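Local structure of P-granule scaffold (Caenorhabditis japonica, 5W4A) at residues Asn4-Val9 with Ser77-Leu82; Gly13-Phe18 with Lys134-Lys139; Lys121-Met126 with Ile143-Ile148; Glu155-Leu160 with Ala187-Val192. The protein is a scaffold protein of P granules, the germ granules of nematodes, and probably takes part in RNA binding and mRNA repression. All blocks are in the same frame, centred on the assembly; numbering follows the deposited sequence.

In the fold
The chain opens with the loop 4-9, which interaction 1 ties to helix 71-84, closing a loop of 67 residues. Before that loop closes, the hairpin strand 14-16 begins interaction 2, whose partner, the start of helix 136-148, lies far down the chain; interactions 1 and 2 therefore cross, and they meet where Tyr-17 OH bonds to Asp-79 OD2 over 2.6 Å. Interaction 3, a short-range pairing of helices 116-131 and 136-148, crosses interaction 2 in turn and shares its second helix. Interaction 4 follows in series, joining helices 153-160 and 187-201, and touches interaction 3 through Thr-147 and Leu-160. None nests inside another.

Interaction 1 of 4, residues Asn4-Val9 with Ser77-Leu82; sequences NKREIV and SMDTLL
Arg-6 and Asp-79 form a bidentate, side-on salt bridge that ties the N-terminal loop of this largely helical domain to helix 71-84. The guanidinium and carboxylate planes lie only 4° apart, so the two groups meet edge to edge. Arg-6 NE donates to Asp-79 OD2 at 2.7 Å, tilted somewhat from both planes, while Arg-6 NH2 reaches Asp-79 OD1 at 3.0 Å on its syn lone pair in a straighter bond (161°). Arginine suits the place because the loop backbone stays well away from the helix, and its chain, extended from CG to NE, spans the gap before presenting two parallel N-H groups. Aspartate, being short, holds its carboxylate close to the helix, where the many donors around it, Tyr-17 at OD2 and His-106 NE2 at OD1 among them, probably favour the charged form. The third guanidinium nitrogen is used as well, Arg-6 NH1 forming a salt bridge with Asp-107 OD2.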
loop_
_atom_site.group_PDB
_atom_site.type_symbol
_atom_site.label_atom_id
_atom_site.label_comp_id
_atom_site.label_asym_id
_atom_site.label_seq_id
_atom_site.Cartn_x
_atom_site.Cartn_y
_atom_site.Cartn_z
ATOM N N ASN C 4 -22.485 9.793 2.172
ATOM C CA ASN C 4 -21.888 9.338 0.929
ATOM C C ASN C 4 -20.433 8.906 1.105
ATOM O O ASN C 4 -19.817 8.454 0.136
ATOM C CB ASN C 4 -21.990 10.443 -0.139
ATOM C CG ASN C 4 -21.089 11.641 0.152
ATOM O OD1 ASN C 4 -20.798 11.951 1.307
ATOM N ND2 ASN C 4 -20.650 12.322 -0.902
ATOM N N LYS C 5 -19.867 9.014 2.311
ATOM C CA LYS C 5 -18.432 8.830 2.496
ATOM C C LYS C 5 -18.126 7.352 2.678
ATOM O O LYS C 5 -18.907 6.616 3.282
ATOM C CB LYS C 5 -17.954 9.628 3.714
ATOM C CG LYS C 5 -16.456 9.633 3.939
ATOM C CD LYS C 5 -16.066 10.725 4.934
ATOM C CE LYS C 5 -15.007 10.247 5.903
ATOM N NZ LYS C 5 -14.543 11.346 6.787
ATOM N N ARG C 6 -16.995 6.908 2.116
ATOM C CA ARG C 6 -16.536 5.541 2.355
ATOM C C ARG C 6 -15.953 5.471 3.760
ATOM O O ARG C 6 -14.992 6.186 4.064
ATOM C CB ARG C 6 -15.474 5.139 1.332
ATOM C CG ARG C 6 -16.007 4.980 -0.101
ATOM C CD ARG C 6 -14.945 4.432 -1.032
ATOM N NE ARG C 6 -15.579 4.040 -2.298
ATOM C CZ ARG C 6 -15.843 4.873 -3.307
ATOM N NH1 ARG C 6 -15.476 6.141 -3.279
ATOM N NH2 ARG C 6 -16.470 4.415 -4.389
ATOM N N GLU C 7 -16.546 4.646 4.624
ATOM C CA GLU C 7 -16.129 4.545 6.015
ATOM C C GLU C 7 -15.941 3.098 6.432
ATOM O O GLU C 7 -16.838 2.270 6.238
ATOM C CB GLU C 7 -17.171 5.233 6.916
ATOM C CG GLU C 7 -17.302 6.732 6.571
ATOM C CD GLU C 7 -18.429 7.446 7.315
ATOM O OE1 GLU C 7 -19.573 6.931 7.342
ATOM O OE2 GLU C 7 -18.160 8.532 7.866
ATOM N N ILE C 8 -14.798 2.820 7.066
ATOM C CA ILE C 8 -14.549 1.533 7.705
ATOM C C ILE C 8 -15.366 1.491 8.989
ATOM O O ILE C 8 -15.471 2.502 9.709
ATOM C CB ILE C 8 -13.054 1.344 7.987
ATOM C CG1 ILE C 8 -12.303 1.273 6.644
ATOM C CG2 ILE C 8 -12.795 0.096 8.841
ATOM C CD1 ILE C 8 -10.804 1.320 6.757
ATOM N N VAL C 9 -15.941 0.333 9.277
ATOM C CA VAL C 9 -16.678 0.104 10.516
ATOM C C VAL C 9 -16.152 -1.186 11.152
ATOM O O VAL C 9 -15.447 -1.985 10.534
ATOM C CB VAL C 9 -18.194 0.038 10.287
ATOM C CG1 VAL C 9 -18.696 1.332 9.653
ATOM C CG2 VAL C 9 -18.557 -1.137 9.405
ATOM N N SER C 77 -22.297 -1.244 -0.547
ATOM C CA SER C 77 -22.485 -2.575 -1.103
ATOM C C SER C 77 -22.360 -2.581 -2.618
ATOM O O SER C 77 -21.961 -3.593 -3.189
ATOM C CB SER C 77 -23.831 -3.123 -0.649
ATOM O OG SER C 77 -23.724 -3.551 0.698
HETATM N N MSE C 78 -22.631 -1.464 -3.277
HETATM C CA MSE C 78 -22.360 -1.357 -4.714
HETATM C C MSE C 78 -20.858 -1.406 -5.028
HETATM O O MSE C 78 -20.453 -1.956 -6.063
HETATM C CB MSE C 78 -22.966 -0.092 -5.266
HETATM C CG MSE C 78 -24.482 -0.232 -5.355
HETATM SE SE MSE C 78 -25.374 1.418 -5.830
HETATM C CE MSE C 78 -24.790 1.513 -7.677
ATOM N N ASP C 79 -20.020 -0.805 -4.171
ATOM C CA ASP C 79 -18.577 -1.021 -4.263
ATOM C C ASP C 79 -18.269 -2.510 -4.233
ATOM O O ASP C 79 -17.477 -3.008 -5.034
ATOM C CB ASP C 79 -17.808 -0.349 -3.117
ATOM C CG ASP C 79 -17.579 1.138 -3.287
ATOM O OD1 ASP C 79 -17.873 1.751 -4.338
ATOM O OD2 ASP C 79 -17.040 1.731 -2.325
ATOM N N THR C 80 -18.877 -3.232 -3.297
ATOM C CA THR C 80 -18.639 -4.673 -3.192
ATOM C C THR C 80 -19.066 -5.386 -4.472
ATOM O O THR C 80 -18.346 -6.254 -4.962
ATOM C CB THR C 80 -19.364 -5.231 -1.971
ATOM O OG1 THR C 80 -19.010 -4.375 -0.869
ATOM C CG2 THR C 80 -18.939 -6.678 -1.682
ATOM N N LEU C 81 -20.209 -5.006 -5.044
ATOM C CA LEU C 81 -20.646 -5.615 -6.298
ATOM C C LEU C 81 -19.605 -5.412 -7.407
ATOM O O LEU C 81 -19.281 -6.343 -8.163
ATOM C CB LEU C 81 -21.989 -5.040 -6.727
ATOM C CG LEU C 81 -23.222 -5.316 -5.872
ATOM C CD1 LEU C 81 -24.412 -4.604 -6.510
ATOM C CD2 LEU C 81 -23.516 -6.793 -5.716
ATOM N N LEU C 82 -19.057 -4.205 -7.527
ATOM C CA LEU C 82 -18.039 -3.974 -8.549
ATOM C C LEU C 82 -16.813 -4.845 -8.326
ATOM O O LEU C 82 -16.232 -5.371 -9.280
ATOM C CB LEU C 82 -17.615 -2.515 -8.574
ATOM C CG LEU C 82 -18.676 -1.529 -9.045
ATOM C CD1 LEU C 82 -18.111 -0.129 -9.021
ATOM C CD2 LEU C 82 -19.124 -1.901 -10.470
#

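Interaction 2 of 4, residues Gly13-Phe18 with Lys134-Lys139; sequences GIRTYF and KTEAAK
Arg-15, on the second strand of the β-hairpin 9-11/14-16, meets Glu-136 at the surface in a salt bridge to the first turn of helix 136-148. Just ahead of that helix, the amine at the end of Lys-134's long chain forms salt bridges with Asp-167 and Asp-169 of the second subunit. Thr-135 is the N-cap: its OG1 accepts from Ala-138 N at 3.1 Å, satisfying an amide that the first turn would otherwise leave without a helical acceptor. Glu-136 leaves the helix with CB directed toward the hairpin and its chain extended beyond CG. Its OE2 takes Arg-15 NH2 at 2.9 Å, within the guanidinium plane but well above the carboxylate plane, the two planes being 56° apart. A water completes the link, accepting from Arg-15 NH1 at 2.9 Å and donating to Glu-136 OE1 at 2.7 Å. Arg-15 holds CG opposite its backbone N (chi1 174°), which sends the extended chain across to the acid. A leucine in place of Arg-15 would probably leave Glu-136 without its charged mate and the Leu-166 carbonyl, also held by NH2, without this donor. Farther along, Lys-139 N bonds Thr-135 O, and Lys-139 NZ reaches back to Lys-131 O and Gln-133 O.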
loop_
_atom_site.group_PDB
_atom_site.type_symbol
_atom_site.label_atom_id
_atom_site.label_comp_id
_atom_site.label_asym_id
_atom_site.label_seq_id
_atom_site.Cartn_x
_atom_site.Cartn_y
_atom_site.Cartn_z
ATOM N N GLY C 13 -14.215 -6.988 16.974
ATOM C CA GLY C 13 -13.004 -7.561 16.413
ATOM C C GLY C 13 -12.984 -7.726 14.907
ATOM O O GLY C 13 -11.958 -8.160 14.363
ATOM N N ILE C 14 -14.070 -7.427 14.214
ATOM C CA ILE C 14 -14.141 -7.602 12.770
ATOM C C ILE C 14 -14.206 -6.194 12.168
ATOM O O ILE C 14 -15.239 -5.529 12.219
ATOM C CB ILE C 14 -15.322 -8.466 12.314
ATOM C CG1 ILE C 14 -15.343 -9.832 13.043
ATOM C CG2 ILE C 14 -15.197 -8.656 10.793
ATOM C CD1 ILE C 14 -16.433 -10.808 12.542
ATOM N N ARG C 15 -13.088 -5.749 11.589
ATOM C CA ARG C 15 -12.971 -4.468 10.910
ATOM C C ARG C 15 -13.202 -4.665 9.409
ATOM O O ARG C 15 -12.596 -5.551 8.786
ATOM C CB ARG C 15 -11.576 -3.910 11.183
ATOM C CG ARG C 15 -11.210 -2.664 10.469
ATOM C CD ARG C 15 -9.812 -2.203 11.023
ATOM N NE ARG C 15 -9.200 -1.220 10.174
ATOM C CZ ARG C 15 -9.322 0.092 10.274
ATOM N NH1 ARG C 15 -10.073 0.658 11.223
ATOM N NH2 ARG C 15 -8.672 0.833 9.418
ATOM N N THR C 16 -14.119 -3.876 8.842
ATOM C CA THR C 16 -14.595 -4.117 7.480
ATOM C C THR C 16 -15.033 -2.822 6.803
ATOM O O THR C 16 -15.558 -1.914 7.434
ATOM C CB THR C 16 -15.739 -5.155 7.491
ATOM O OG1 THR C 16 -16.154 -5.428 6.141
ATOM C CG2 THR C 16 -16.931 -4.711 8.276
ATOM N N TYR C 17 -14.759 -2.725 5.492
ATOM C CA TYR C 17 -15.401 -1.734 4.629
ATOM C C TYR C 17 -16.488 -2.390 3.780
ATOM O O TYR C 17 -17.637 -1.928 3.755
ATOM C CB TYR C 17 -14.378 -1.013 3.709
ATOM C CG TYR C 17 -15.121 -0.158 2.751
ATOM C CD1 TYR C 17 -15.781 0.992 3.184
ATOM C CD2 TYR C 17 -15.281 -0.553 1.428
ATOM C CE1 TYR C 17 -16.587 1.720 2.346
ATOM C CE2 TYR C 17 -16.067 0.175 0.572
ATOM C CZ TYR C 17 -16.717 1.312 1.035
ATOM O OH TYR C 17 -17.508 2.060 0.212
ATOM N N PHE C 18 -16.146 -3.493 3.106
ATOM C CA PHE C 18 -16.996 -4.049 2.049
ATOM C C PHE C 18 -18.112 -4.951 2.577
ATOM O O PHE C 18 -19.083 -5.193 1.858
ATOM C CB PHE C 18 -16.143 -4.856 1.062
ATOM C CG PHE C 18 -15.257 -4.016 0.175
ATOM C CD1 PHE C 18 -13.919 -3.811 0.491
ATOM C CD2 PHE C 18 -15.767 -3.437 -0.992
ATOM C CE1 PHE C 18 -13.113 -3.040 -0.326
ATOM C CE2 PHE C 18 -14.955 -2.675 -1.814
ATOM C CZ PHE C 18 -13.636 -2.458 -1.475
ATOM N N LYS C 134 -4.072 11.066 2.117
ATOM C CA LYS C 134 -3.811 10.555 3.457
ATOM C C LYS C 134 -5.047 10.020 4.192
ATOM O O LYS C 134 -4.951 9.746 5.398
ATOM C CB LYS C 134 -3.148 11.647 4.305
ATOM C CG LYS C 134 -1.904 12.206 3.685
ATOM C CD LYS C 134 -0.835 11.174 3.708
ATOM C CE LYS C 134 0.598 11.731 3.404
ATOM N NZ LYS C 134 1.526 10.588 3.243
ATOM N N THR C 135 -6.152 9.769 3.504
ATOM C CA THR C 135 -7.372 9.314 4.144
ATOM C C THR C 135 -7.673 7.860 3.808
ATOM O O THR C 135 -7.340 7.370 2.722
ATOM C CB THR C 135 -8.559 10.169 3.701
ATOM O OG1 THR C 135 -8.789 9.980 2.299
ATOM C CG2 THR C 135 -8.308 11.634 3.981
ATOM N N GLU C 136 -8.375 7.195 4.727
ATOM C CA GLU C 136 -8.842 5.834 4.459
ATOM C C GLU C 136 -9.797 5.820 3.275
ATOM O O GLU C 136 -9.752 4.889 2.456
ATOM C CB GLU C 136 -9.522 5.251 5.705
ATOM C CG GLU C 136 -8.508 4.916 6.781
ATOM C CD GLU C 136 -9.082 4.301 8.041
ATOM O OE1 GLU C 136 -10.267 4.509 8.362
ATOM O OE2 GLU C 136 -8.286 3.599 8.727
ATOM N N ALA C 137 -10.694 6.813 3.190
ATOM C CA ALA C 137 -11.693 6.837 2.129
ATOM C C ALA C 137 -11.028 6.860 0.754
ATOM O O ALA C 137 -11.453 6.147 -0.161
ATOM C CB ALA C 137 -12.629 8.042 2.269
ATOM N N ALA C 138 -9.952 7.625 0.599
ATOM C CA ALA C 138 -9.287 7.701 -0.704
ATOM C C ALA C 138 -8.537 6.420 -1.010
ATOM O O ALA C 138 -8.502 5.973 -2.160
ATOM C CB ALA C 138 -8.313 8.872 -0.744
ATOM N N LYS C 139 -7.907 5.838 0.008
ATOM C CA LYS C 139 -7.162 4.606 -0.182
ATOM C C LYS C 139 -8.088 3.440 -0.520
ATOM O O LYS C 139 -7.738 2.593 -1.342
ATOM C CB LYS C 139 -6.317 4.327 1.062
ATOM C CG LYS C 139 -5.189 5.336 1.253
ATOM C CD LYS C 139 -4.571 5.223 2.644
ATOM C CE LYS C 139 -3.595 6.377 2.915
ATOM N NZ LYS C 139 -2.549 6.506 1.880
HETATM O O HOH W 1 -10.587 3.478 10.824
#

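Interaction 3 of 4, residues Lys121-Met126 with Ile143-Ile148; sequences KKLNLM and ILIKTI
Over one face of the flat peptide group joining Leu-123 to Asn-124 sits the branch methyl CG2 of Ile-145, lying 3.4 Å from Leu-123 O and 3.7 Å from Leu-123 C. The same methyl touches Leu-123 CB at 4.0 Å, so one small group covers both backbone and side chain. Ile-145 places CG2 there because this methyl is anti to the backbone N, while its other branch runs on to CD1, which meets Met-126 SE at 4.1 Å. The selenomethionine chain, bent at its last torsion (chi3 -44°), crosses the isoleucine at about a right angle. These contacts join the two arms of an antiparallel helical hairpin, helices 116-131 and 136-148; the axes of segments 121-126 and 143-148 pass 9.2 Å apart, with 145° between their directions. A β-branched residue suits the narrow spot where Leu-123 and Ile-145 come nearest, since CG2 can sit on Leu-123 while the longer branch reaches on to Met-126, about one turn further along the facing helix. Cutting Ile-145 back to an alanine would remove both branches, which would probably open a gap over the Leu-123 carbonyl and leave Met-126 SE without this apolar neighbour. Leu-123, buried, also packs on Leu-108, Ile-110 and Leu-111. At the more polar side of the interface Lys-146 stretches toward the other helix, and a water accepts from its NZ at 3.1 Å while donating to Asn-124 O at 2.8 Å.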
loop_
_atom_site.group_PDB
_atom_site.type_symbol
_atom_site.label_atom_id
_atom_site.label_comp_id
_atom_site.label_asym_id
_atom_site.label_seq_id
_atom_site.Cartn_x
_atom_site.Cartn_y
_atom_site.Cartn_z
ATOM N N LYS C 121 -8.964 3.601 -18.107
ATOM C CA LYS C 121 -7.708 4.355 -18.100
ATOM C C LYS C 121 -7.845 5.650 -17.303
ATOM O O LYS C 121 -6.929 6.028 -16.557
ATOM C CB LYS C 121 -7.251 4.658 -19.529
ATOM C CG LYS C 121 -7.333 3.490 -20.516
ATOM C CD LYS C 121 -6.885 2.132 -19.950
ATOM C CE LYS C 121 -5.368 1.988 -19.940
ATOM N NZ LYS C 121 -4.932 0.622 -19.518
ATOM N N LYS C 122 -8.972 6.357 -17.457
ATOM C CA LYS C 122 -9.218 7.537 -16.633
ATOM C C LYS C 122 -9.285 7.151 -15.168
ATOM O O LYS C 122 -8.736 7.849 -14.299
ATOM C CB LYS C 122 -10.526 8.231 -17.037
ATOM C CG LYS C 122 -10.426 9.061 -18.297
ATOM C CD LYS C 122 -11.743 9.773 -18.597
ATOM C CE LYS C 122 -11.794 10.254 -20.047
ATOM N NZ LYS C 122 -11.772 9.117 -21.014
ATOM N N LEU C 123 -9.950 6.033 -14.870
ATOM C CA LEU C 123 -10.026 5.596 -13.482
ATOM C C LEU C 123 -8.657 5.191 -12.965
ATOM O O LEU C 123 -8.343 5.452 -11.803
ATOM C CB LEU C 123 -11.014 4.431 -13.317
ATOM C CG LEU C 123 -12.499 4.818 -13.308
ATOM C CD1 LEU C 123 -13.351 3.610 -13.042
ATOM C CD2 LEU C 123 -12.808 5.900 -12.289
ATOM N N ASN C 124 -7.837 4.529 -13.798
ATOM C CA ASN C 124 -6.500 4.148 -13.353
ATOM C C ASN C 124 -5.750 5.373 -12.833
ATOM O O ASN C 124 -5.153 5.330 -11.750
ATOM C CB ASN C 124 -5.732 3.468 -14.497
ATOM C CG ASN C 124 -4.247 3.297 -14.200
ATOM O OD1 ASN C 124 -3.380 3.852 -14.911
ATOM N ND2 ASN C 124 -3.941 2.512 -13.191
ATOM N N LEU C 125 -5.777 6.484 -13.583
ATOM C CA LEU C 125 -5.071 7.682 -13.136
ATOM C C LEU C 125 -5.706 8.248 -11.865
ATOM O O LEU C 125 -5.006 8.702 -10.942
ATOM C CB LEU C 125 -5.033 8.744 -14.247
ATOM C CG LEU C 125 -4.219 8.365 -15.492
ATOM C CD1 LEU C 125 -4.252 9.524 -16.489
ATOM C CD2 LEU C 125 -2.771 7.966 -15.176
HETATM N N MSE C 126 -7.030 8.189 -11.773
HETATM C CA MSE C 126 -7.719 8.679 -10.605
HETATM C C MSE C 126 -7.298 7.868 -9.374
HETATM O O MSE C 126 -7.087 8.449 -8.295
HETATM C CB MSE C 126 -9.249 8.600 -10.792
HETATM C CG MSE C 126 -10.074 8.809 -9.479
HETATM SE SE MSE C 126 -11.988 8.467 -9.812
HETATM C CE MSE C 126 -12.144 9.447 -11.507
ATOM N N ILE C 143 -7.885 1.161 -4.030
ATOM C CA ILE C 143 -7.843 -0.300 -4.067
ATOM C C ILE C 143 -9.005 -0.843 -4.894
ATOM O O ILE C 143 -8.843 -1.798 -5.669
ATOM C CB ILE C 143 -7.825 -0.875 -2.639
ATOM C CG1 ILE C 143 -6.499 -0.554 -1.983
ATOM C CG2 ILE C 143 -8.062 -2.414 -2.650
ATOM C CD1 ILE C 143 -6.553 -0.708 -0.459
ATOM N N LEU C 144 -10.200 -0.267 -4.733
ATOM C CA LEU C 144 -11.352 -0.687 -5.533
ATOM C C LEU C 144 -11.081 -0.538 -7.030
ATOM O O LEU C 144 -11.320 -1.479 -7.813
ATOM C CB LEU C 144 -12.585 0.118 -5.123
ATOM C CG LEU C 144 -13.855 -0.188 -5.885
ATOM C CD1 LEU C 144 -14.300 -1.647 -5.759
ATOM C CD2 LEU C 144 -14.958 0.765 -5.407
ATOM N N ILE C 145 -10.567 0.627 -7.436
ATOM C CA ILE C 145 -10.242 0.869 -8.844
ATOM C C ILE C 145 -9.213 -0.147 -9.343
ATOM O O ILE C 145 -9.359 -0.726 -10.438
ATOM C CB ILE C 145 -9.766 2.324 -9.044
ATOM C CG1 ILE C 145 -10.953 3.277 -8.965
ATOM C CG2 ILE C 145 -9.107 2.495 -10.420
ATOM C CD1 ILE C 145 -10.573 4.719 -8.827
ATOM N N LYS C 146 -8.159 -0.391 -8.560
ATOM C CA LYS C 146 -7.117 -1.308 -9.002
ATOM C C LYS C 146 -7.658 -2.721 -9.124
ATOM O O LYS C 146 -7.260 -3.462 -10.031
ATOM C CB LYS C 146 -5.934 -1.233 -8.035
ATOM C CG LYS C 146 -5.209 0.104 -8.125
ATOM C CD LYS C 146 -4.179 0.300 -7.048
ATOM C CE LYS C 146 -3.510 1.718 -7.094
ATOM N NZ LYS C 146 -2.842 1.945 -8.422
ATOM N N THR C 147 -8.588 -3.097 -8.243
ATOM C CA THR C 147 -9.238 -4.402 -8.311
ATOM C C THR C 147 -10.111 -4.531 -9.564
ATOM O O THR C 147 -10.015 -5.525 -10.302
ATOM C CB THR C 147 -10.060 -4.591 -7.031
ATOM O OG1 THR C 147 -9.173 -4.656 -5.913
ATOM C CG2 THR C 147 -10.856 -5.906 -7.089
ATOM N N ILE C 148 -10.937 -3.509 -9.839
ATOM C CA ILE C 148 -11.810 -3.474 -11.016
ATOM C C ILE C 148 -10.990 -3.587 -12.301
ATOM O O ILE C 148 -11.391 -4.270 -13.263
ATOM C CB ILE C 148 -12.650 -2.177 -10.999
ATOM C CG1 ILE C 148 -13.675 -2.220 -9.855
ATOM C CG2 ILE C 148 -13.327 -1.950 -12.355
ATOM C CD1 ILE C 148 -14.208 -0.824 -9.512
HETATM O O HOH W 2 -5.137 2.961 -10.178
#

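Interaction 4 of 4, residues Glu155-Leu160 with Ala187-Val192; sequences EKFTEL and ADEVEV
Phe-157 carries the contact, reaching from helix 153-160 to Glu-189 and Val-190 on helix 187-201. Just ahead of it in the chain, Lys-156 sends its amine the other way, to the carbonyl of Ala-83 near the end of helix 71-84. At Phe-157 the ring is thrown outward, CG lying opposite the backbone N (chi1 176°). Its edge receives Glu-189: OE1 stands 3.3 Å from CE2, near the ring plane, and Glu-189 CB lies in that plane, 3.9 Å from CE2 and 4.0 Å from Phe-157 CZ. The glutamate chain, extended beyond CG, thus follows the rim of the ring from CB to its carboxylate. Ring and carboxylate are turned 25° apart, and the slightly positive C-H edge is likely to suit the acid's oxygen. Val-190 CG2 sits obliquely, 3.7 Å from both CE1 and CZ of Phe-157. In this all-helical part of the domain the two helices are bridged by one long aromatic side chain, which suits backbones whose nearest CA atoms, Phe-157 CA and Val-190 CA, are 9.2 Å apart. The junction also lies at the dimer interface: Arg-128 of the second subunit packs on Phe-157, forms a salt bridge with Glu-189 OE1 and hydrogen-bonds OG1 of Thr-158, the next residue along. Leu-160, one turn after the phenylalanine, is buried against Phe-175 and Leu-181.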
loop_
_atom_site.group_PDB
_atom_site.type_symbol
_atom_site.label_atom_id
_atom_site.label_comp_id
_atom_site.label_asym_id
_atom_site.label_seq_id
_atom_site.Cartn_x
_atom_site.Cartn_y
_atom_site.Cartn_z
ATOM N N GLU C 155 -3.536 -11.032 -10.402
ATOM C CA GLU C 155 -3.462 -9.586 -10.284
ATOM C C GLU C 155 -4.544 -9.077 -9.344
ATOM O O GLU C 155 -4.291 -8.221 -8.487
ATOM C CB GLU C 155 -3.603 -8.945 -11.674
ATOM C CG GLU C 155 -3.508 -7.443 -11.634
ATOM C CD GLU C 155 -3.771 -6.732 -12.962
ATOM O OE1 GLU C 155 -4.225 -7.362 -13.948
ATOM O OE2 GLU C 155 -3.544 -5.506 -12.991
ATOM N N LYS C 156 -5.760 -9.604 -9.489
ATOM C CA LYS C 156 -6.847 -9.176 -8.628
ATOM C C LYS C 156 -6.525 -9.479 -7.171
ATOM O O LYS C 156 -6.744 -8.634 -6.294
ATOM C CB LYS C 156 -8.149 -9.849 -9.074
ATOM C CG LYS C 156 -9.377 -9.178 -8.582
ATOM C CD LYS C 156 -10.680 -9.800 -9.154
ATOM C CE LYS C 156 -11.914 -8.936 -8.777
ATOM N NZ LYS C 156 -13.288 -9.429 -9.254
ATOM N N PHE C 157 -5.993 -10.676 -6.894
ATOM C CA PHE C 157 -5.555 -11.013 -5.538
ATOM C C PHE C 157 -4.470 -10.056 -5.040
ATOM O O PHE C 157 -4.520 -9.584 -3.895
ATOM C CB PHE C 157 -5.052 -12.457 -5.483
ATOM C CG PHE C 157 -4.508 -12.823 -4.150
ATOM C CD1 PHE C 157 -5.369 -13.011 -3.079
ATOM C CD2 PHE C 157 -3.146 -12.938 -3.931
ATOM C CE1 PHE C 157 -4.886 -13.319 -1.841
ATOM C CE2 PHE C 157 -2.665 -13.270 -2.686
ATOM C CZ PHE C 157 -3.543 -13.448 -1.641
ATOM N N THR C 158 -3.501 -9.736 -5.894
ATOM C CA THR C 158 -2.434 -8.819 -5.508
ATOM C C THR C 158 -2.993 -7.456 -5.116
ATOM O O THR C 158 -2.569 -6.867 -4.106
ATOM C CB THR C 158 -1.436 -8.682 -6.671
ATOM O OG1 THR C 158 -0.862 -9.968 -6.946
ATOM C CG2 THR C 158 -0.337 -7.709 -6.356
ATOM N N GLU C 159 -3.939 -6.942 -5.889
ATOM C CA GLU C 159 -4.488 -5.617 -5.593
ATOM C C GLU C 159 -5.408 -5.654 -4.364
ATOM O O GLU C 159 -5.332 -4.771 -3.501
ATOM C CB GLU C 159 -5.221 -5.045 -6.811
ATOM C CG GLU C 159 -4.299 -4.817 -8.017
ATOM C CD GLU C 159 -3.167 -3.793 -7.781
ATOM O OE1 GLU C 159 -3.149 -3.067 -6.774
ATOM O OE2 GLU C 159 -2.276 -3.713 -8.666
ATOM N N LEU C 160 -6.254 -6.677 -4.245
ATOM C CA LEU C 160 -7.092 -6.809 -3.047
ATOM C C LEU C 160 -6.254 -6.978 -1.782
ATOM O O LEU C 160 -6.678 -6.600 -0.679
ATOM C CB LEU C 160 -8.032 -7.997 -3.211
ATOM C CG LEU C 160 -9.205 -7.794 -4.147
ATOM C CD1 LEU C 160 -9.861 -9.108 -4.535
ATOM C CD2 LEU C 160 -10.224 -6.850 -3.503
ATOM N N ALA C 187 -1.302 -19.432 -2.129
ATOM C CA ALA C 187 -1.689 -20.081 -0.872
ATOM C C ALA C 187 -0.926 -19.556 0.343
ATOM O O ALA C 187 -1.517 -19.338 1.417
ATOM C CB ALA C 187 -1.500 -21.591 -1.006
ATOM N N ASP C 188 0.388 -19.361 0.228
ATOM C CA ASP C 188 1.144 -18.908 1.388
ATOM C C ASP C 188 0.717 -17.498 1.811
ATOM O O ASP C 188 0.658 -17.194 3.008
ATOM C CB ASP C 188 2.644 -18.965 1.085
ATOM C CG ASP C 188 3.174 -20.399 1.038
ATOM O OD1 ASP C 188 2.387 -21.339 1.283
ATOM O OD2 ASP C 188 4.367 -20.571 0.744
ATOM N N GLU C 189 0.406 -16.637 0.846
ATOM C CA GLU C 189 -0.052 -15.299 1.181
ATOM C C GLU C 189 -1.459 -15.319 1.770
ATOM O O GLU C 189 -1.750 -14.562 2.701
ATOM C CB GLU C 189 -0.005 -14.409 -0.058
ATOM C CG GLU C 189 1.435 -14.124 -0.504
ATOM C CD GLU C 189 1.570 -13.700 -1.948
ATOM O OE1 GLU C 189 0.670 -13.020 -2.493
ATOM O OE2 GLU C 189 2.610 -14.071 -2.581
ATOM N N VAL C 190 -2.340 -16.167 1.223
ATOM C CA VAL C 190 -3.681 -16.312 1.791
ATOM C C VAL C 190 -3.586 -16.742 3.246
ATOM O O VAL C 190 -4.312 -16.233 4.109
ATOM C CB VAL C 190 -4.515 -17.300 0.971
ATOM C CG1 VAL C 190 -5.886 -17.583 1.652
ATOM C CG2 VAL C 190 -4.737 -16.783 -0.447
ATOM N N GLU C 191 -2.637 -17.638 3.555
ATOM C CA GLU C 191 -2.468 -18.065 4.943
ATOM C C GLU C 191 -2.086 -16.906 5.861
ATOM O O GLU C 191 -2.584 -16.814 6.984
ATOM C CB GLU C 191 -1.444 -19.203 5.031
ATOM C CG GLU C 191 -1.302 -19.708 6.443
ATOM C CD GLU C 191 -0.288 -20.827 6.590
ATOM O OE1 GLU C 191 0.745 -20.813 5.881
ATOM O OE2 GLU C 191 -0.533 -21.712 7.436
ATOM N N VAL C 192 -1.217 -15.990 5.405
ATOM C CA VAL C 192 -0.877 -14.826 6.206
ATOM C C VAL C 192 -2.112 -13.934 6.435
ATOM O O VAL C 192 -2.351 -13.443 7.549
ATOM C CB VAL C 192 0.278 -14.036 5.555
ATOM C CG1 VAL C 192 0.537 -12.754 6.341
ATOM C CG2 VAL C 192 1.527 -14.904 5.449
#